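Local coordinates for DegV family protein (Streptococcus agalactiae, PDB 3LUP) that probably binds long-chain fatty acids and may act in lipid transport or fatty acid metabolism, at residues K212-L217 and A243-N248; V202-V207 and V221-A226; E18-H23 and N133-S138. One frame throughout, in Å; residues are numbered along the deposited sequence.

Contact 1 (K212-L217 and A243-N248); sequences KALKRL and AEQLYN
The shortest polar bond here, Arg216 N to Lys212 O at 2.7 Å, lies inside the helix that presents Leu214 and Leu217 to Leu246 and Gln245; between the two helices the meeting is apolar. Leu246 contributes most area. Its CG stands anti to the backbone N (chi1 -179°), which carries the isobutyl fork out to the neighbouring helix, and the two branches then divide the work. CD1 rests near the backbone, 3.7 Å from Leu214 O and 3.9 Å from Leu217 CB, while CD2 meets Leu217 CD1 at 3.8 Å. The Leu217 and Leu246 side chains pass each other at about a right angle, and both Leu246 branches meet Leu217. The short axes come within 9.3 Å, with a signed crossing angle of -45°, and Leu214 and Leu246 are the closest pair by CA. Both helices cover one face of the mixed sheet: Leu214 and Leu217 also rest on Val277 and Phe279 of strand 277-283, and Leu246 on Ile234. Helix 240-252 is the helix of a beta-alpha-beta crossover between the parallel neighbours 230-236 and 259-263. At the less buried margin, Leu214 CD1 approaches the aliphatic Gln245 CG to 3.5 Å. The Gln245 chain bends at chi2 (67°), and it is this methylene elbow, rather than the amide, that lies against the leucine.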
loop_
_atom_site.group_PDB
_atom_site.type_symbol
_atom_site.label_atom_id
_atom_site.label_comp_id
_atom_site.label_asym_id
_atom_site.label_seq_id
_atom_site.Cartn_x
_atom_site.Cartn_y
_atom_site.Cartn_z
ATOM N N LYS A 212 22.564 -2.005 -10.690
ATOM C CA LYS A 212 22.218 -3.419 -10.540
ATOM C C LYS A 212 20.946 -3.578 -9.736
ATOM O O LYS A 212 20.166 -4.473 -10.015
ATOM C CB LYS A 212 23.366 -4.254 -9.944
ATOM N N ALA A 213 20.705 -2.684 -8.784
ATOM C CA ALA A 213 19.462 -2.726 -8.016
ATOM C C ALA A 213 18.244 -2.672 -8.928
ATOM O O ALA A 213 17.347 -3.501 -8.812
ATOM C CB ALA A 213 19.412 -1.609 -6.985
ATOM N N LEU A 214 18.224 -1.701 -9.839
ATOM C CA LEU A 214 17.072 -1.512 -10.710
ATOM C C LEU A 214 16.934 -2.674 -11.670
ATOM O O LEU A 214 15.815 -3.137 -11.914
ATOM C CB LEU A 214 17.160 -0.194 -11.486
ATOM C CG LEU A 214 17.151 1.089 -10.660
ATOM C CD1 LEU A 214 17.406 2.305 -11.516
ATOM C CD2 LEU A 214 15.851 1.224 -9.894
ATOM N N LYS A 215 18.068 -3.136 -12.209
ATOM C CA LYS A 215 18.101 -4.272 -13.122
ATOM C C LYS A 215 17.575 -5.510 -12.412
ATOM O O LYS A 215 16.729 -6.243 -12.950
ATOM C CB LYS A 215 19.518 -4.530 -13.636
ATOM C CG LYS A 215 20.051 -3.488 -14.633
ATOM C CD LYS A 215 21.090 -4.082 -15.586
ATOM C CE LYS A 215 22.476 -4.173 -14.942
ATOM N NZ LYS A 215 23.247 -5.335 -15.480
ATOM N N ARG A 216 18.053 -5.716 -11.187
ATOM C CA ARG A 216 17.555 -6.781 -10.330
ATOM C C ARG A 216 16.031 -6.704 -10.066
ATOM O O ARG A 216 15.362 -7.726 -10.057
ATOM C CB ARG A 216 18.357 -6.824 -9.030
ATOM C CG ARG A 216 18.167 -8.086 -8.220
ATOM C CD ARG A 216 18.922 -9.324 -8.786
ATOM N NE ARG A 216 18.317 -10.531 -8.216
ATOM C CZ ARG A 216 17.334 -11.231 -8.785
ATOM N NH1 ARG A 216 16.857 -10.885 -9.979
ATOM N NH2 ARG A 216 16.829 -12.294 -8.170
ATOM N N LEU A 217 15.481 -5.507 -9.873
ATOM C CA LEU A 217 14.024 -5.345 -9.759
ATOM C C LEU A 217 13.260 -5.860 -10.994
ATOM O O LEU A 217 12.287 -6.620 -10.864
ATOM C CB LEU A 217 13.651 -3.879 -9.503
ATOM C CG LEU A 217 13.840 -3.268 -8.110
ATOM C CD1 LEU A 217 13.506 -1.803 -8.194
ATOM C CD2 LEU A 217 12.990 -3.963 -7.025
ATOM N N ALA A 243 12.133 5.366 -11.988
ATOM C CA ALA A 243 10.913 4.675 -12.429
ATOM C C ALA A 243 10.840 4.488 -13.953
ATOM O O ALA A 243 10.425 3.434 -14.428
ATOM C CB ALA A 243 9.666 5.392 -11.897
ATOM N N GLU A 244 11.236 5.512 -14.710
ATOM C CA GLU A 244 11.304 5.421 -16.173
ATOM C C GLU A 244 12.344 4.397 -16.593
ATOM O O GLU A 244 12.142 3.652 -17.539
ATOM C CB GLU A 244 11.659 6.765 -16.791
ATOM C CG GLU A 244 10.558 7.804 -16.714
ATOM C CD GLU A 244 10.929 9.106 -17.437
ATOM O OE1 GLU A 244 12.141 9.311 -17.745
ATOM O OE2 GLU A 244 10.008 9.928 -17.693
ATOM N N GLN A 245 13.459 4.379 -15.872
ATOM C CA GLN A 245 14.491 3.371 -16.044
ATOM C C GLN A 245 13.910 1.973 -15.870
ATOM O O GLN A 245 13.999 1.146 -16.776
ATOM C CB GLN A 245 15.626 3.610 -15.047
ATOM C CG GLN A 245 16.590 2.446 -14.873
ATOM C CD GLN A 245 17.417 2.155 -16.105
ATOM O OE1 GLN A 245 17.431 2.920 -17.063
ATOM N NE2 GLN A 245 18.120 1.039 -16.081
ATOM N N LEU A 246 13.306 1.715 -14.708
ATOM C CA LEU A 246 12.713 0.416 -14.433
ATOM C C LEU A 246 11.630 0.085 -15.451
ATOM O O LEU A 246 11.503 -1.065 -15.869
ATOM C CB LEU A 246 12.153 0.361 -13.015
ATOM C CG LEU A 246 11.500 -0.945 -12.536
ATOM C CD1 LEU A 246 12.317 -2.248 -12.812
ATOM C CD2 LEU A 246 11.138 -0.793 -11.048
ATOM N N TYR A 247 10.867 1.102 -15.853
ATOM C CA TYR A 247 9.836 0.956 -16.878
ATOM C C TYR A 247 10.425 0.425 -18.169
ATOM O O TYR A 247 9.864 -0.492 -18.782
ATOM C CB TYR A 247 9.154 2.295 -17.150
ATOM C CG TYR A 247 8.022 2.232 -18.148
ATOM C CD1 TYR A 247 6.708 1.987 -17.731
ATOM C CD2 TYR A 247 8.254 2.438 -19.507
ATOM C CE1 TYR A 247 5.667 1.936 -18.640
ATOM C CE2 TYR A 247 7.215 2.399 -20.422
ATOM C CZ TYR A 247 5.929 2.149 -19.980
ATOM O OH TYR A 247 4.911 2.099 -20.894
ATOM N N ASN A 248 11.549 1.016 -18.576
ATOM C CA ASN A 248 12.256 0.596 -19.784
ATOM C C ASN A 248 12.816 -0.806 -19.655
ATOM O O ASN A 248 12.661 -1.601 -20.567
ATOM C CB ASN A 248 13.345 1.594 -20.166
ATOM C CG ASN A 248 12.781 2.955 -20.534
ATOM O OD1 ASN A 248 11.664 3.063 -21.052
ATOM N ND2 ASN A 248 13.547 4.007 -20.257
#

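Contact 2 (V202-V207 and V221-A226); sequences VVYEKV and VKEMTA
The Tyr204 ring packs edge-to-face with the rings of both His194 and Phe161, and its phenol end reaches helix 210-224, where Tyr204 OH lies 4.2 Å from Met224 CE. Met224 is present as selenomethionine, and its terminal methyl is the part turned to the tyrosine. The flat carboxylate of Glu223 stands farther off: Tyr204 OH to Glu223 OE1 is 4.4 Å, too long for a hydrogen bond. Only 54 Å² is buried in all, and the nearest CA pair, Tyr204 and Met224, is 13.2 Å apart, so the gap is bridged by long side chains alone. The tyrosine spans its share because CG is anti to the backbone N (chi1 -177°), which carries the ring out toward the helix; Ile220, one turn before Met224, also touches it. Within 221-226, Val221 O takes two donors from one residue, Thr225 OG1 at 2.7 Å and Thr225 N at 3.0 Å, which arrive from opposite faces of the carbonyl plane. On the strand side, Tyr204 has helical backbone angles, phi -76° and psi -54°. Because Tyr204 and Glu205 both face Val192 of the adjacent strand, this is a classic beta bulge in edge strand 201-205; it turns two consecutive side chains to helix 210-224, Tyr204 to Met224 and Glu205 to its salt bridge with Arg216.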
loop_
_atom_site.group_PDB
_atom_site.type_symbol
_atom_site.label_atom_id
_atom_site.label_comp_id
_atom_site.label_asym_id
_atom_site.label_seq_id
_atom_site.Cartn_x
_atom_site.Cartn_y
_atom_site.Cartn_z
ATOM N N VAL A 202 11.203 -6.615 4.826
ATOM C CA VAL A 202 12.477 -7.269 5.138
ATOM C C VAL A 202 13.401 -7.083 3.937
ATOM O O VAL A 202 12.949 -6.674 2.856
ATOM C CB VAL A 202 12.333 -8.805 5.506
ATOM C CG1 VAL A 202 11.306 -9.013 6.582
ATOM C CG2 VAL A 202 11.999 -9.657 4.300
ATOM N N VAL A 203 14.690 -7.364 4.125
ATOM C CA VAL A 203 15.631 -7.284 3.023
ATOM C C VAL A 203 15.504 -8.544 2.186
ATOM O O VAL A 203 15.685 -9.658 2.673
ATOM C CB VAL A 203 17.093 -7.094 3.496
ATOM C CG1 VAL A 203 18.022 -6.886 2.305
ATOM C CG2 VAL A 203 17.193 -5.920 4.469
ATOM N N TYR A 204 15.169 -8.361 0.919
ATOM C CA TYR A 204 15.163 -9.475 -0.006
ATOM C C TYR A 204 16.599 -9.840 -0.391
ATOM O O TYR A 204 17.011 -10.982 -0.221
ATOM C CB TYR A 204 14.322 -9.133 -1.236
ATOM C CG TYR A 204 14.202 -10.259 -2.232
ATOM C CD1 TYR A 204 13.412 -11.379 -1.960
ATOM C CD2 TYR A 204 14.872 -10.197 -3.454
ATOM C CE1 TYR A 204 13.297 -12.417 -2.879
ATOM C CE2 TYR A 204 14.761 -11.224 -4.383
ATOM C CZ TYR A 204 13.974 -12.330 -4.088
ATOM O OH TYR A 204 13.879 -13.342 -5.011
ATOM N N GLU A 205 17.364 -8.857 -0.873
ATOM C CA GLU A 205 18.687 -9.120 -1.438
ATOM C C GLU A 205 19.650 -7.938 -1.213
ATOM O O GLU A 205 19.252 -6.778 -1.366
ATOM C CB GLU A 205 18.520 -9.419 -2.935
ATOM C CG GLU A 205 19.652 -10.185 -3.598
ATOM C CD GLU A 205 19.318 -10.606 -5.039
ATOM O OE1 GLU A 205 18.189 -11.114 -5.276
ATOM O OE2 GLU A 205 20.192 -10.439 -5.934
ATOM N N LYS A 206 20.897 -8.234 -0.828
ATOM C CA LYS A 206 21.965 -7.227 -0.822
ATOM C C LYS A 206 22.415 -7.022 -2.266
ATOM O O LYS A 206 22.922 -7.947 -2.902
ATOM C CB LYS A 206 23.163 -7.664 0.038
ATOM C CG LYS A 206 22.994 -7.509 1.560
ATOM C CD LYS A 206 24.230 -7.974 2.349
ATOM C CE LYS A 206 25.053 -6.806 2.895
ATOM N NZ LYS A 206 26.478 -7.143 3.229
ATOM N N VAL A 207 22.190 -5.830 -2.800
ATOM C CA VAL A 207 22.674 -5.483 -4.135
ATOM C C VAL A 207 23.603 -4.296 -3.959
ATOM O O VAL A 207 23.301 -3.371 -3.211
ATOM C CB VAL A 207 21.521 -5.156 -5.124
ATOM C CG1 VAL A 207 22.071 -4.775 -6.487
ATOM C CG2 VAL A 207 20.596 -6.358 -5.270
ATOM N N VAL A 221 10.480 -8.955 -11.145
ATOM C CA VAL A 221 9.142 -8.859 -11.754
ATOM C C VAL A 221 8.869 -10.035 -12.705
ATOM O O VAL A 221 7.767 -10.594 -12.722
ATOM C CB VAL A 221 8.964 -7.545 -12.561
ATOM C CG1 VAL A 221 7.633 -7.538 -13.293
ATOM C CG2 VAL A 221 9.058 -6.333 -11.669
ATOM N N LYS A 222 9.889 -10.407 -13.478
ATOM C CA LYS A 222 9.739 -11.430 -14.489
ATOM C C LYS A 222 9.525 -12.782 -13.827
ATOM O O LYS A 222 8.751 -13.616 -14.337
ATOM C CB LYS A 222 10.963 -11.463 -15.403
ATOM C CG LYS A 222 10.732 -12.117 -16.763
ATOM C CD LYS A 222 11.957 -11.951 -17.675
ATOM C CE LYS A 222 11.583 -12.131 -19.175
ATOM N NZ LYS A 222 12.761 -12.043 -20.117
ATOM N N GLU A 223 10.208 -12.983 -12.694
ATOM C CA GLU A 223 10.075 -14.207 -11.906
ATOM C C GLU A 223 8.708 -14.279 -11.268
ATOM O O GLU A 223 7.989 -15.277 -11.409
ATOM C CB GLU A 223 11.117 -14.258 -10.804
ATOM C CG GLU A 223 12.521 -14.516 -11.298
ATOM C CD GLU A 223 13.465 -14.893 -10.162
ATOM O OE1 GLU A 223 12.999 -14.950 -8.987
ATOM O OE2 GLU A 223 14.666 -15.139 -10.455
HETATM N N MSE A 224 8.362 -13.201 -10.570
HETATM C CA MSE A 224 7.134 -13.125 -9.802
HETATM C C MSE A 224 5.866 -13.273 -10.650
HETATM O O MSE A 224 4.872 -13.830 -10.179
HETATM C CB MSE A 224 7.114 -11.822 -8.989
HETATM C CG MSE A 224 8.295 -11.716 -8.028
HETATM SE SE MSE A 224 8.232 -12.978 -6.508
HETATM C CE MSE A 224 10.006 -13.783 -6.679
ATOM N N THR A 225 5.906 -12.783 -11.890
ATOM C CA THR A 225 4.720 -12.747 -12.747
ATOM C C THR A 225 4.606 -13.949 -13.664
ATOM O O THR A 225 3.698 -14.026 -14.491
ATOM C CB THR A 225 4.656 -11.453 -13.588
ATOM O OG1 THR A 225 5.800 -11.379 -14.450
ATOM C CG2 THR A 225 4.618 -10.240 -12.688
ATOM N N ALA A 226 5.519 -14.898 -13.502
ATOM C CA ALA A 226 5.563 -16.095 -14.354
ATOM C C ALA A 226 4.341 -16.993 -14.208
ATOM O O ALA A 226 4.034 -17.759 -15.113
ATOM C CB ALA A 226 6.818 -16.890 -14.066
#

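Contact 3 (E18-H23 and N133-S138); sequences EAIENH and NALMCS
Leu135 lays its CD2 methyl over one face of the His23 imidazole, 3.7 Å from the ring centroid and only 14° off the ring normal. That near-vertical placement, with Leu135 CD2 at 3.6 Å from His23 CD2 and 3.8 Å from His23 NE2, defines a CH-pi contact over the centre of the ring. The same methyl also meets Ile20: the two aliphatic side chains reach toward each other tip to tip, Ile20 CD1 lying 3.3 Å from Leu135 CD2. One leucine methyl thus touches both an aliphatic tip and an aromatic face, approached from directions roughly at right angles. Both partners come from one turn, in which His23 N bonds to Ile20 O at 3.1 Å. From there His23 CG runs anti to its own backbone nitrogen (chi1 -168°) and brings the ring to Leu135. The contact fastens the loop between strands 6-11 and 26-29 to helix 124-138, in the domain built round the four-stranded parallel sheet. Leu135 also touches Leu8 on strand 6-11, while Ile20 continues onto Val131 and Arg132 of the same helix. His23 ND1 accepts a hydrogen bond from the backbone N of Asp25, which probably limits rotation of the ring. Its face is engaged by nonpolar contact, which implies dispersion and burial rather than directional polar bonding as the link to the helix.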
loop_
_atom_site.group_PDB
_atom_site.type_symbol
_atom_site.label_atom_id
_atom_site.label_comp_id
_atom_site.label_asym_id
_atom_site.label_seq_id
_atom_site.Cartn_x
_atom_site.Cartn_y
_atom_site.Cartn_z
ATOM N N GLU A 18 -8.276 4.716 -11.451
ATOM C CA GLU A 18 -9.097 5.873 -11.842
ATOM C C GLU A 18 -10.618 5.577 -11.794
ATOM O O GLU A 18 -11.404 6.387 -11.269
ATOM C CB GLU A 18 -8.652 6.441 -13.245
ATOM N N ALA A 19 -10.999 4.402 -12.309
ATOM C CA ALA A 19 -12.412 3.969 -12.421
ATOM C C ALA A 19 -13.135 3.810 -11.080
ATOM O O ALA A 19 -14.354 3.993 -11.005
ATOM C CB ALA A 19 -12.511 2.663 -13.231
ATOM N N ILE A 20 -12.367 3.480 -10.039
ATOM C CA ILE A 20 -12.875 3.188 -8.683
ATOM C C ILE A 20 -12.892 4.399 -7.734
ATOM O O ILE A 20 -13.672 4.427 -6.780
ATOM C CB ILE A 20 -12.092 1.979 -8.077
ATOM C CG1 ILE A 20 -12.708 0.657 -8.554
ATOM C CG2 ILE A 20 -11.960 2.029 -6.555
ATOM C CD1 ILE A 20 -14.030 0.751 -9.332
ATOM N N GLU A 21 -12.037 5.386 -8.009
ATOM C CA GLU A 21 -11.945 6.641 -7.235
ATOM C C GLU A 21 -13.255 7.039 -6.508
ATOM O O GLU A 21 -13.415 6.764 -5.303
ATOM C CB GLU A 21 -11.440 7.798 -8.154
ATOM N N ASN A 22 -14.188 7.642 -7.257
ATOM C CA ASN A 22 -15.401 8.239 -6.683
ATOM C C ASN A 22 -16.612 7.317 -6.632
ATOM O O ASN A 22 -17.761 7.788 -6.699
ATOM C CB ASN A 22 -15.801 9.487 -7.477
ATOM C CG ASN A 22 -14.828 10.632 -7.314
ATOM O OD1 ASN A 22 -14.005 10.657 -6.390
ATOM N ND2 ASN A 22 -14.926 11.602 -8.215
ATOM N N HIS A 23 -16.362 6.016 -6.534
ATOM C CA HIS A 23 -17.433 5.042 -6.494
ATOM C C HIS A 23 -18.223 5.243 -5.200
ATOM O O HIS A 23 -17.659 5.584 -4.156
ATOM C CB HIS A 23 -16.871 3.627 -6.604
ATOM C CG HIS A 23 -17.907 2.580 -6.864
ATOM N ND1 HIS A 23 -18.746 2.100 -5.881
ATOM C CD2 HIS A 23 -18.246 1.923 -8.000
ATOM C CE1 HIS A 23 -19.558 1.194 -6.399
ATOM N NE2 HIS A 23 -19.272 1.066 -7.682
ATOM N N ASN A 133 -10.838 -4.918 -7.497
ATOM C CA ASN A 133 -11.152 -6.326 -7.758
ATOM C C ASN A 133 -12.421 -6.770 -7.052
ATOM O O ASN A 133 -13.302 -7.379 -7.665
ATOM C CB ASN A 133 -9.988 -7.251 -7.374
ATOM C CG ASN A 133 -8.797 -7.085 -8.282
ATOM O OD1 ASN A 133 -8.818 -6.256 -9.190
ATOM N ND2 ASN A 133 -7.742 -7.852 -8.038
ATOM N N ALA A 134 -12.515 -6.448 -5.767
ATOM C CA ALA A 134 -13.661 -6.844 -4.970
ATOM C C ALA A 134 -14.928 -6.234 -5.554
ATOM O O ALA A 134 -15.991 -6.848 -5.522
ATOM C CB ALA A 134 -13.480 -6.424 -3.526
ATOM N N LEU A 135 -14.799 -5.031 -6.105
ATOM C CA LEU A 135 -15.918 -4.356 -6.759
ATOM C C LEU A 135 -16.455 -5.090 -7.978
ATOM O O LEU A 135 -17.664 -5.295 -8.083
ATOM C CB LEU A 135 -15.549 -2.921 -7.129
ATOM C CG LEU A 135 -16.152 -1.843 -6.229
ATOM C CD1 LEU A 135 -15.628 -1.920 -4.818
ATOM C CD2 LEU A 135 -15.861 -0.487 -6.832
HETATM N N MSE A 136 -15.563 -5.484 -8.888
HETATM C CA MSE A 136 -15.970 -6.226 -10.083
HETATM C C MSE A 136 -16.558 -7.606 -9.712
HETATM O O MSE A 136 -17.446 -8.105 -10.403
HETATM C CB MSE A 136 -14.811 -6.400 -11.076
HETATM C CG MSE A 136 -13.938 -5.179 -11.371
HETATM SE SE MSE A 136 -12.302 -5.768 -12.363
HETATM C CE MSE A 136 -13.136 -6.231 -14.086
ATOM N N CYS A 137 -16.045 -8.215 -8.637
ATOM C CA CYS A 137 -16.576 -9.476 -8.097
ATOM C C CYS A 137 -18.019 -9.328 -7.615
ATOM O O CYS A 137 -18.864 -10.196 -7.858
ATOM C CB CYS A 137 -15.728 -9.941 -6.919
ATOM S SG CYS A 137 -14.142 -10.636 -7.349
ATOM N N SER A 138 -18.269 -8.227 -6.907
ATOM C CA SER A 138 -19.590 -7.854 -6.440
ATOM C C SER A 138 -20.483 -7.638 -7.647
ATOM O O SER A 138 -21.582 -8.193 -7.724
ATOM C CB SER A 138 -19.488 -6.581 -5.587
ATOM O OG SER A 138 -20.738 -5.957 -5.359
#

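Contacts 1 and 2 share helix 210-224 and have centres 12 Å apart. They join directly: Arg216 NE of contact 1 forms a salt bridge with Glu205 OE2 of contact 2 at 3.0 Å, and Val207 CG1 packs against Ala213 N at 3.4 Å. The segments of these two alternate along the chain, and helix 210-224 meets edge strand 201-205 in contact 2 and helix 240-252 in contact 1. Contact 3 belongs to the parallel-sheet part, its centre about 30 Å from that of contact 1 and 29 Å from that of contact 2, without touching either. The bound elaidic acid lies about 10 Å from the Leu217 side chain and about 12 Å from that of Met224.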